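Local coordinates for protein anti-H(O) lectin 1 (Ulex europaeus, PDB 1FX5) that binds L-fucose-containing glycans as a calcium- and manganese-dependent legume lectin, recognising the H(O) blood-group determinant, at residues A[43-48]-A[216-221]; A[74-79]-A[156-161]; A[84-89]-A[220-225]. One frame throughout, in Å; residues are numbered along the deposited sequence.

Contact 1 (A[43-48]-A[216-221]); sequences DETGGI and GSTYIG. Unlike the reference sequence in segment 216-221: S217 (reference Gly). With NAG (2-acetamido-2-deoxy-beta-D-glucopyranose), chain C.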
loop_
_atom_site.group_PDB
_atom_site.type_symbol
_atom_site.label_atom_id
_atom_site.label_comp_id
_atom_site.label_asym_id
_atom_site.label_seq_id
_atom_site.Cartn_x
_atom_site.Cartn_y
_atom_site.Cartn_z
ATOM N N ASP A 43 -30.201 15.472 1.265
ATOM C CA ASP A 43 -30.914 14.869 2.408
ATOM C C ASP A 43 -30.145 13.659 2.953
ATOM O O ASP A 43 -29.984 13.507 4.176
ATOM C CB ASP A 43 -32.336 14.436 2.019
ATOM C CG ASP A 43 -33.301 15.614 1.871
ATOM O OD1 ASP A 43 -34.478 15.390 1.500
ATOM O OD2 ASP A 43 -32.897 16.770 2.121
ATOM N N GLU A 44 -29.752 12.762 2.049
ATOM C CA GLU A 44 -28.994 11.561 2.404
ATOM C C GLU A 44 -27.556 11.931 2.034
ATOM O O GLU A 44 -27.243 12.082 0.851
ATOM C CB GLU A 44 -29.501 10.347 1.605
ATOM C CG GLU A 44 -30.904 9.915 2.048
ATOM C CD GLU A 44 -31.497 8.761 1.252
ATOM O OE1 GLU A 44 -31.480 7.613 1.727
ATOM O OE2 GLU A 44 -32.031 9.004 0.166
ATOM N N THR A 45 -26.684 12.084 3.025
ATOM C CA THR A 45 -25.307 12.448 2.738
ATOM C C THR A 45 -24.283 11.519 3.413
ATOM O O THR A 45 -24.584 10.906 4.449
ATOM C CB THR A 45 -25.081 13.940 3.128
ATOM O OG1 THR A 45 -23.770 14.360 2.735
ATOM C CG2 THR A 45 -25.254 14.146 4.617
ATOM N N GLY A 46 -23.097 11.383 2.809
ATOM C CA GLY A 46 -22.068 10.520 3.375
ATOM C C GLY A 46 -20.712 10.551 2.665
ATOM O O GLY A 46 -20.522 11.344 1.725
ATOM N N GLY A 47 -19.763 9.716 3.114
ATOM C CA GLY A 47 -18.438 9.674 2.499
ATOM C C GLY A 47 -17.775 8.317 2.654
ATOM O O GLY A 47 -18.266 7.500 3.425
ATOM N N ILE A 48 -16.693 8.072 1.908
ATOM C CA ILE A 48 -15.932 6.819 1.942
ATOM C C ILE A 48 -14.416 7.086 1.858
ATOM O O ILE A 48 -13.973 7.988 1.138
ATOM C CB ILE A 48 -16.305 5.904 0.724
ATOM C CG1 ILE A 48 -17.708 5.299 0.892
ATOM C CG2 ILE A 48 -15.248 4.808 0.522
ATOM C CD1 ILE A 48 -18.148 4.454 -0.323
ATOM N N GLY A 216 -19.245 6.480 6.185
ATOM C CA GLY A 216 -19.995 7.110 7.252
ATOM C C GLY A 216 -21.114 7.873 6.576
ATOM O O GLY A 216 -20.918 8.360 5.458
ATOM N N SER A 217 -22.286 7.973 7.212
ATOM C CA SER A 217 -23.383 8.696 6.602
ATOM C C SER A 217 -24.401 9.162 7.628
ATOM O O SER A 217 -24.387 8.709 8.778
ATOM C CB SER A 217 -24.052 7.861 5.497
ATOM O OG SER A 217 -24.659 6.720 6.040
ATOM N N THR A 218 -25.261 10.091 7.202
ATOM C CA THR A 218 -26.299 10.665 8.043
ATOM C C THR A 218 -27.493 11.179 7.204
ATOM O O THR A 218 -27.465 11.123 5.970
ATOM C CB THR A 218 -25.698 11.779 8.918
ATOM O OG1 THR A 218 -26.601 12.106 9.989
ATOM C CG2 THR A 218 -25.389 13.014 8.074
ATOM N N TYR A 219 -28.523 11.695 7.868
ATOM C CA TYR A 219 -29.717 12.198 7.179
ATOM C C TYR A 219 -30.126 13.579 7.725
ATOM O O TYR A 219 -29.790 13.870 8.887
ATOM C CB TYR A 219 -30.812 11.177 7.453
ATOM C CG TYR A 219 -32.072 11.396 6.701
ATOM C CD1 TYR A 219 -33.220 11.830 7.363
ATOM C CD2 TYR A 219 -32.123 11.185 5.330
ATOM C CE1 TYR A 219 -34.374 12.047 6.687
ATOM C CE2 TYR A 219 -33.283 11.401 4.636
ATOM C CZ TYR A 219 -34.407 11.835 5.323
ATOM O OH TYR A 219 -35.582 12.046 4.652
ATOM N N ILE A 220 -30.850 14.415 6.944
ATOM C CA ILE A 220 -31.264 15.767 7.444
ATOM C C ILE A 220 -32.182 15.699 8.633
ATOM O O ILE A 220 -33.097 14.876 8.664
ATOM C CB ILE A 220 -32.052 16.687 6.456
ATOM C CG1 ILE A 220 -32.543 15.925 5.243
ATOM C CG2 ILE A 220 -31.278 17.976 6.167
ATOM C CD1 ILE A 220 -33.728 15.092 5.531
ATOM N N GLY A 221 -31.963 16.596 9.589
ATOM C CA GLY A 221 -32.801 16.614 10.775
ATOM C C GLY A 221 -32.291 15.752 11.908
ATOM O O GLY A 221 -32.769 15.868 13.036
HETATM C C1 NAG C . -21.055 16.041 -0.951
HETATM C C2 NAG C . -22.326 15.355 -1.481
HETATM C C3 NAG C . -22.668 15.959 -2.856
HETATM C C4 NAG C . -22.847 17.488 -2.736
HETATM C C5 NAG C . -21.596 18.113 -2.078
HETATM C C6 NAG C . -21.784 19.590 -1.744
HETATM C C7 NAG C . -22.567 13.082 -0.632
HETATM C C8 NAG C . -22.352 11.598 -0.900
HETATM N N2 NAG C . -22.170 13.911 -1.602
HETATM O O3 NAG C . -23.876 15.345 -3.363
HETATM O O4 NAG C . -23.037 18.069 -4.054
HETATM O O5 NAG C . -21.283 17.454 -0.829
HETATM O O6 NAG C . -23.019 19.813 -1.066
HETATM O O7 NAG C . -23.021 13.470 0.444
#

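Contact 2 (A[74-79]-A[156-161]); sequences FFMETS and ERWNKR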
loop_
_atom_site.group_PDB
_atom_site.type_symbol
_atom_site.label_atom_id
_atom_site.label_comp_id
_atom_site.label_asym_id
_atom_site.label_seq_id
_atom_site.Cartn_x
_atom_site.Cartn_y
_atom_site.Cartn_z
ATOM N N PHE A 74 -12.883 5.321 17.297
ATOM C CA PHE A 74 -13.738 6.300 16.642
ATOM C C PHE A 74 -14.655 7.007 17.676
ATOM O O PHE A 74 -14.714 6.617 18.857
ATOM C CB PHE A 74 -14.575 5.593 15.543
ATOM C CG PHE A 74 -15.812 4.877 16.065
ATOM C CD1 PHE A 74 -17.032 5.526 16.146
ATOM C CD2 PHE A 74 -15.746 3.561 16.473
ATOM C CE1 PHE A 74 -18.167 4.882 16.629
ATOM C CE2 PHE A 74 -16.872 2.901 16.955
ATOM C CZ PHE A 74 -18.090 3.567 17.036
ATOM N N PHE A 75 -15.282 8.102 17.259
ATOM C CA PHE A 75 -16.195 8.839 18.122
ATOM C C PHE A 75 -17.183 9.558 17.197
ATOM O O PHE A 75 -16.929 9.704 15.993
ATOM C CB PHE A 75 -15.468 9.774 19.116
ATOM C CG PHE A 75 -14.837 10.982 18.485
ATOM C CD1 PHE A 75 -13.576 10.904 17.902
ATOM C CD2 PHE A 75 -15.492 12.206 18.497
ATOM C CE1 PHE A 75 -12.975 12.028 17.337
ATOM C CE2 PHE A 75 -14.899 13.330 17.938
ATOM C CZ PHE A 75 -13.634 13.240 17.356
ATOM N N MET A 76 -18.350 9.903 17.728
ATOM C CA MET A 76 -19.375 10.585 16.946
ATOM C C MET A 76 -19.794 11.856 17.680
ATOM O O MET A 76 -19.792 11.893 18.905
ATOM C CB MET A 76 -20.612 9.677 16.808
ATOM C CG MET A 76 -20.317 8.226 16.479
ATOM S SD MET A 76 -21.786 7.203 16.264
ATOM C CE MET A 76 -22.268 6.819 17.971
ATOM N N GLU A 77 -20.213 12.871 16.931
ATOM C CA GLU A 77 -20.648 14.138 17.520
ATOM C C GLU A 77 -21.974 14.518 16.910
ATOM O O GLU A 77 -22.163 14.362 15.701
ATOM C CB GLU A 77 -19.646 15.240 17.232
ATOM C CG GLU A 77 -18.243 14.841 17.543
ATOM C CD GLU A 77 -17.511 15.913 18.287
ATOM O OE1 GLU A 77 -17.739 16.011 19.521
ATOM O OE2 GLU A 77 -16.720 16.642 17.632
ATOM N N THR A 78 -22.871 15.063 17.725
ATOM C CA THR A 78 -24.179 15.465 17.236
ATOM C C THR A 78 -24.798 16.618 18.027
ATOM O O THR A 78 -24.565 16.756 19.224
ATOM C CB THR A 78 -25.156 14.264 17.253
ATOM O OG1 THR A 78 -26.390 14.630 16.620
ATOM C CG2 THR A 78 -25.438 13.816 18.667
ATOM N N SER A 79 -25.590 17.439 17.339
ATOM C CA SER A 79 -26.269 18.581 17.951
ATOM C C SER A 79 -27.749 18.233 18.137
ATOM O O SER A 79 -28.505 19.000 18.732
ATOM C CB SER A 79 -26.126 19.833 17.087
ATOM O OG SER A 79 -24.801 20.343 17.165
ATOM N N GLU A 156 -26.163 -7.645 16.908
ATOM C CA GLU A 156 -26.270 -7.623 18.367
ATOM C C GLU A 156 -26.635 -6.212 18.812
ATOM O O GLU A 156 -26.172 -5.216 18.222
ATOM C CB GLU A 156 -24.963 -8.056 19.055
ATOM C CG GLU A 156 -24.467 -9.487 18.714
ATOM C CD GLU A 156 -25.264 -10.624 19.380
ATOM O OE1 GLU A 156 -25.919 -10.400 20.423
ATOM O OE2 GLU A 156 -25.226 -11.760 18.861
ATOM N N ARG A 157 -27.437 -6.127 19.864
ATOM C CA ARG A 157 -27.877 -4.839 20.417
ATOM C C ARG A 157 -26.707 -3.978 20.887
ATOM O O ARG A 157 -25.858 -4.457 21.619
ATOM C CB ARG A 157 -28.815 -5.067 21.605
ATOM C CG ARG A 157 -29.488 -3.809 22.065
ATOM C CD ARG A 157 -30.615 -4.161 22.997
ATOM N NE ARG A 157 -31.522 -3.038 23.206
ATOM C CZ ARG A 157 -32.828 -3.173 23.438
ATOM N NH1 ARG A 157 -33.387 -4.385 23.490
ATOM N NH2 ARG A 157 -33.574 -2.089 23.625
ATOM N N TRP A 158 -26.754 -2.684 20.576
ATOM C CA TRP A 158 -25.705 -1.739 20.949
ATOM C C TRP A 158 -26.264 -0.448 21.558
ATOM O O TRP A 158 -27.093 0.222 20.947
ATOM C CB TRP A 158 -24.887 -1.390 19.678
ATOM C CG TRP A 158 -23.866 -0.212 19.777
ATOM C CD1 TRP A 158 -23.016 0.071 20.823
ATOM C CD2 TRP A 158 -23.565 0.765 18.754
ATOM N NE1 TRP A 158 -22.207 1.146 20.510
ATOM C CE2 TRP A 158 -22.528 1.590 19.252
ATOM C CE3 TRP A 158 -24.072 1.005 17.472
ATOM C CZ2 TRP A 158 -21.987 2.652 18.505
ATOM C CZ3 TRP A 158 -23.537 2.050 16.733
ATOM C CH2 TRP A 158 -22.501 2.868 17.251
ATOM N N ASN A 159 -25.843 -0.105 22.771
ATOM C CA ASN A 159 -26.326 1.125 23.398
ATOM C C ASN A 159 -25.284 2.197 23.056
ATOM O O ASN A 159 -24.295 2.374 23.778
ATOM C CB ASN A 159 -26.457 0.949 24.905
ATOM C CG ASN A 159 -27.521 -0.074 25.274
ATOM O OD1 ASN A 159 -27.291 -0.944 26.104
ATOM N ND2 ASN A 159 -28.682 0.004 24.628
ATOM N N LYS A 160 -25.506 2.863 21.923
ATOM C CA LYS A 160 -24.625 3.920 21.405
ATOM C C LYS A 160 -24.373 5.099 22.360
ATOM O O LYS A 160 -25.263 5.505 23.099
ATOM C CB LYS A 160 -25.161 4.419 20.037
ATOM C CG LYS A 160 -26.633 4.881 20.070
ATOM C CD LYS A 160 -27.102 5.437 18.738
ATOM C CE LYS A 160 -28.387 6.240 18.910
ATOM N NZ LYS A 160 -28.866 6.852 17.647
ATOM N N ARG A 161 -23.162 5.654 22.300
ATOM C CA ARG A 161 -22.750 6.781 23.127
ATOM C C ARG A 161 -22.146 7.813 22.178
ATOM O O ARG A 161 -21.487 7.424 21.213
ATOM C CB ARG A 161 -21.682 6.336 24.133
ATOM C CG ARG A 161 -22.152 5.325 25.160
ATOM C CD ARG A 161 -21.081 5.025 26.201
ATOM N NE ARG A 161 -21.556 4.022 27.157
ATOM C CZ ARG A 161 -20.802 3.363 28.033
ATOM N NH1 ARG A 161 -19.501 3.582 28.112
ATOM N NH2 ARG A 161 -21.366 2.449 28.820
#

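Contact 3 (A[84-89]-A[220-225]); sequences AATDGL and IGRQAT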
loop_
_atom_site.group_PDB
_atom_site.type_symbol
_atom_site.label_atom_id
_atom_site.label_comp_id
_atom_site.label_asym_id
_atom_site.label_seq_id
_atom_site.Cartn_x
_atom_site.Cartn_y
_atom_site.Cartn_z
ATOM N N ALA A 84 -32.163 9.858 18.479
ATOM C CA ALA A 84 -32.655 10.030 17.113
ATOM C C ALA A 84 -31.608 10.210 15.992
ATOM O O ALA A 84 -31.952 10.078 14.813
ATOM C CB ALA A 84 -33.650 11.209 17.090
ATOM N N ALA A 85 -30.362 10.519 16.348
ATOM C CA ALA A 85 -29.284 10.726 15.363
ATOM C C ALA A 85 -28.971 9.481 14.536
ATOM O O ALA A 85 -28.976 8.363 15.060
ATOM C CB ALA A 85 -28.049 11.224 16.052
ATOM N N THR A 86 -28.642 9.696 13.260
ATOM C CA THR A 86 -28.331 8.621 12.304
ATOM C C THR A 86 -26.985 8.943 11.606
ATOM O O THR A 86 -26.425 9.997 11.880
ATOM C CB THR A 86 -29.478 8.553 11.227
ATOM O OG1 THR A 86 -29.342 9.644 10.306
ATOM C CG2 THR A 86 -30.880 8.649 11.866
ATOM N N ASP A 87 -26.388 8.042 10.804
ATOM C CA ASP A 87 -26.863 6.681 10.487
ATOM C C ASP A 87 -25.860 5.619 10.940
ATOM O O ASP A 87 -26.226 4.444 11.026
ATOM C CB ASP A 87 -27.106 6.500 8.990
ATOM C CG ASP A 87 -28.507 6.855 8.592
ATOM O OD1 ASP A 87 -28.692 7.987 8.103
ATOM O OD2 ASP A 87 -29.424 6.034 8.798
ATOM N N GLY A 88 -24.595 6.027 11.144
ATOM C CA GLY A 88 -23.559 5.102 11.584
ATOM C C GLY A 88 -22.325 5.040 10.701
ATOM O O GLY A 88 -22.134 5.885 9.819
ATOM N N LEU A 89 -21.426 4.101 10.991
ATOM C CA LEU A 89 -20.218 3.964 10.195
ATOM C C LEU A 89 -20.036 2.491 9.820
ATOM O O LEU A 89 -20.655 1.600 10.419
ATOM C CB LEU A 89 -18.984 4.552 10.888
ATOM C CG LEU A 89 -18.492 3.898 12.166
ATOM C CD1 LEU A 89 -16.977 3.957 12.222
ATOM C CD2 LEU A 89 -19.106 4.597 13.355
ATOM N N ILE A 220 -30.850 14.415 6.944
ATOM C CA ILE A 220 -31.264 15.767 7.444
ATOM C C ILE A 220 -32.182 15.699 8.633
ATOM O O ILE A 220 -33.097 14.876 8.664
ATOM C CB ILE A 220 -32.052 16.687 6.456
ATOM C CG1 ILE A 220 -32.543 15.925 5.243
ATOM C CG2 ILE A 220 -31.278 17.976 6.167
ATOM C CD1 ILE A 220 -33.728 15.092 5.531
ATOM N N GLY A 221 -31.963 16.596 9.589
ATOM C CA GLY A 221 -32.801 16.614 10.775
ATOM C C GLY A 221 -32.291 15.752 11.908
ATOM O O GLY A 221 -32.769 15.868 13.036
ATOM N N ARG A 222 -31.326 14.881 11.627
ATOM C CA ARG A 222 -30.770 14.004 12.656
ATOM C C ARG A 222 -29.297 13.756 12.368
ATOM O O ARG A 222 -28.754 12.687 12.660
ATOM C CB ARG A 222 -31.578 12.687 12.752
ATOM C CG ARG A 222 -32.309 12.241 11.486
ATOM C CD ARG A 222 -33.767 11.737 11.750
ATOM N NE ARG A 222 -33.801 10.723 12.793
ATOM C CZ ARG A 222 -34.890 10.139 13.289
ATOM N NH1 ARG A 222 -36.102 10.437 12.851
ATOM N NH2 ARG A 222 -34.751 9.254 14.270
ATOM N N GLN A 223 -28.648 14.804 11.883
ATOM C CA GLN A 223 -27.248 14.770 11.530
ATOM C C GLN A 223 -26.255 14.538 12.634
ATOM O O GLN A 223 -26.408 15.034 13.734
ATOM C CB GLN A 223 -26.848 16.046 10.789
ATOM C CG GLN A 223 -27.607 16.282 9.491
ATOM C CD GLN A 223 -27.053 17.476 8.716
ATOM O OE1 GLN A 223 -26.436 18.377 9.295
ATOM N NE2 GLN A 223 -27.251 17.473 7.407
ATOM N N ALA A 224 -25.216 13.787 12.293
ATOM C CA ALA A 224 -24.130 13.452 13.202
ATOM C C ALA A 224 -22.894 13.182 12.338
ATOM O O ALA A 224 -23.017 12.784 11.168
ATOM C CB ALA A 224 -24.476 12.225 14.024
ATOM N N THR A 225 -21.719 13.503 12.862
ATOM C CA THR A 225 -20.483 13.276 12.134
ATOM C C THR A 225 -19.811 12.035 12.792
ATOM O O THR A 225 -19.970 11.804 13.992
ATOM C CB THR A 225 -19.589 14.540 12.146
ATOM O OG1 THR A 225 -18.382 14.278 11.404
ATOM C CG2 THR A 225 -19.251 14.948 13.574
#

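Contact 1 (A[43-48]-A[216-221])
T45 and T218 face each other as a hydrogen-bonded antiparallel pair, and their side chains run alongside, pointing the same way from the sheet, with T45 CG2 resting 3.6 Å from T218 CG2. With T45 OG1 anti to the backbone N (chi1 -174°), the methyl is left for T218 while the hydroxyl grips a glycan: T45 OG1 lies 2.6 Å from O7 of an N-acetylglucosamine, and G46 N donates to the same O7 over 3.2 Å. The acetamido oxygen is thus held by two donors from successive residues, which line this glycan along with N23, N40, L41, P42 and L100; the sugar is probably linked to N23.

Beneath this, four backbone bonds bind the strands, reciprocal between T45 and T218 and between G47 and G216. At the intervening non-hydrogen-bonded pair, G46 has no side chain, and its CA comes within 3.9 Å of S217 CA.

The next pair outward, E44 and Y219, points to the face opposite T45 and T218, the one S217 also takes. E44 CG touches the in-plane edge of the tyrosine ring, 3.7 Å from Y219 CD2, and its carboxylate stands nearly upright to the ring (81°). E44 OE1 is drawn onward into a salt bridge with R102. At the end of the pairing, I220 N makes a weak bond to D43 O, and I220 CG1 packs 3.3 Å from D43 OD2; I220 CD1 lies over one face of the Y219 ring, toward its rim.

The contact belongs to the curved front sheet of the legume-lectin sandwich. Strand 44-59 has strand 18-22 on its other flank, through G46 with N23 and I48 with Q21, whereas strand 209-219 continues the sheet to strand 88-94, S217 bonding to D87.

Contact 2 (A[74-79]-A[156-161])
W158, in the loop that leaves strand 154-157, meets F74 and M76 of strand 64-78 across the interior of the legume-lectin jelly roll, where the flat back sheet approaches the end of the curved front sheet. Its indole is swung toward strand 64-78 with CG anti to the backbone N (chi1 170°). The six-membered part leads: W158 CZ2 reaches the edge of the F74 ring, near that ring's plane, 4.3 Å from F74 CZ, while W158 CH2 takes the methyl M76 CE at 4.0 Å. On the five-membered ring, NE1 bonds to Y187 OH, which would limit the rotation of the indole. The tryptophan also lies close to H142, a ligand of the manganese ion.

K160 follows, with CB centred over one face of the W158 indole, 3.9 Å above its plane, and only a light touch on M76 CE. Its ammonium group turns to the carbonyls of T128, P82 and K83. R161 contributes backbone alone, since its guanidinium leads away to a salt bridge with D190. The bend of M76 at chi3 (-81°) carries its methyl between indole and main chain, and M76 CE ends 3.4 Å from R161 O.

Contact 3 (A[84-89]-A[220-225])
R222 has an unusual chi1 of 27°, far from a staggered position, and further bends at chi2 and chi3 curl its guanidinium back onto A84. There A84 O is gripped side-on by two nitrogens, at 2.8 Å from R222 NE and 3.0 Å from R222 NH2. The NH2 bond lies in the carbonyl plane on a lone pair, whereas NE approaches tilted from that plane. A84 CB lies beside the same group, 3.6 Å from R222 NH2, and T86 CG2 comes obliquely to it, 3.7 Å from R222 NE.

The main chain of R222 adds a further hold. T86 N donates to R222 O over 3.1 Å in a nearly straight bond (167°), and A85 CA offers a CA-H...O contact to the same oxygen. Farther along, A224 CB packs 3.7 Å from T86 O.

T86 also positions its successor. The T86-D87 peptide is cis, as in legume lectins generally, where the aspartate after it belongs to the sugar-binding site. T86 OG1 donates to D87 OD1 over 2.8 Å, meeting it from above the carboxylate plane, and D87 OD2 bonds to a methylpentanediol, probably from the crystallisation liquor, which may mark the sugar-binding site. D87 and G88 together oppose S217 as a classic beta bulge.

The two segments lead into different sheets. Segment 84-89 runs into strand 88-94 of the front sheet, beside strand 209-219, and segment 220-225 runs into strand 224-236 of the back sheet, beside strand 64-78; the hydroxyl of T218 bonds to both T86 O and A224 N.

From the N terminus, segment 43-48 opens the loop that contact 1 closes at 216-221, within the front sheet. Contact 2 is nested inside it: strand 64-78 of the back sheet is met by 156-161, the loop after strand 154-157 of the front sheet. Contact 3 starts between these, at 84-89, and closes at 220-225, so it crosses contact 2 and ends on the stretch where contact 1 does, sharing I220 and G221. The centres of contacts 1 and 3 are about 7 Å apart. Contact 3 also touches contact 2, where E77 O receives T225 N in the back sheet and F74 packs on L89 between the two sheets.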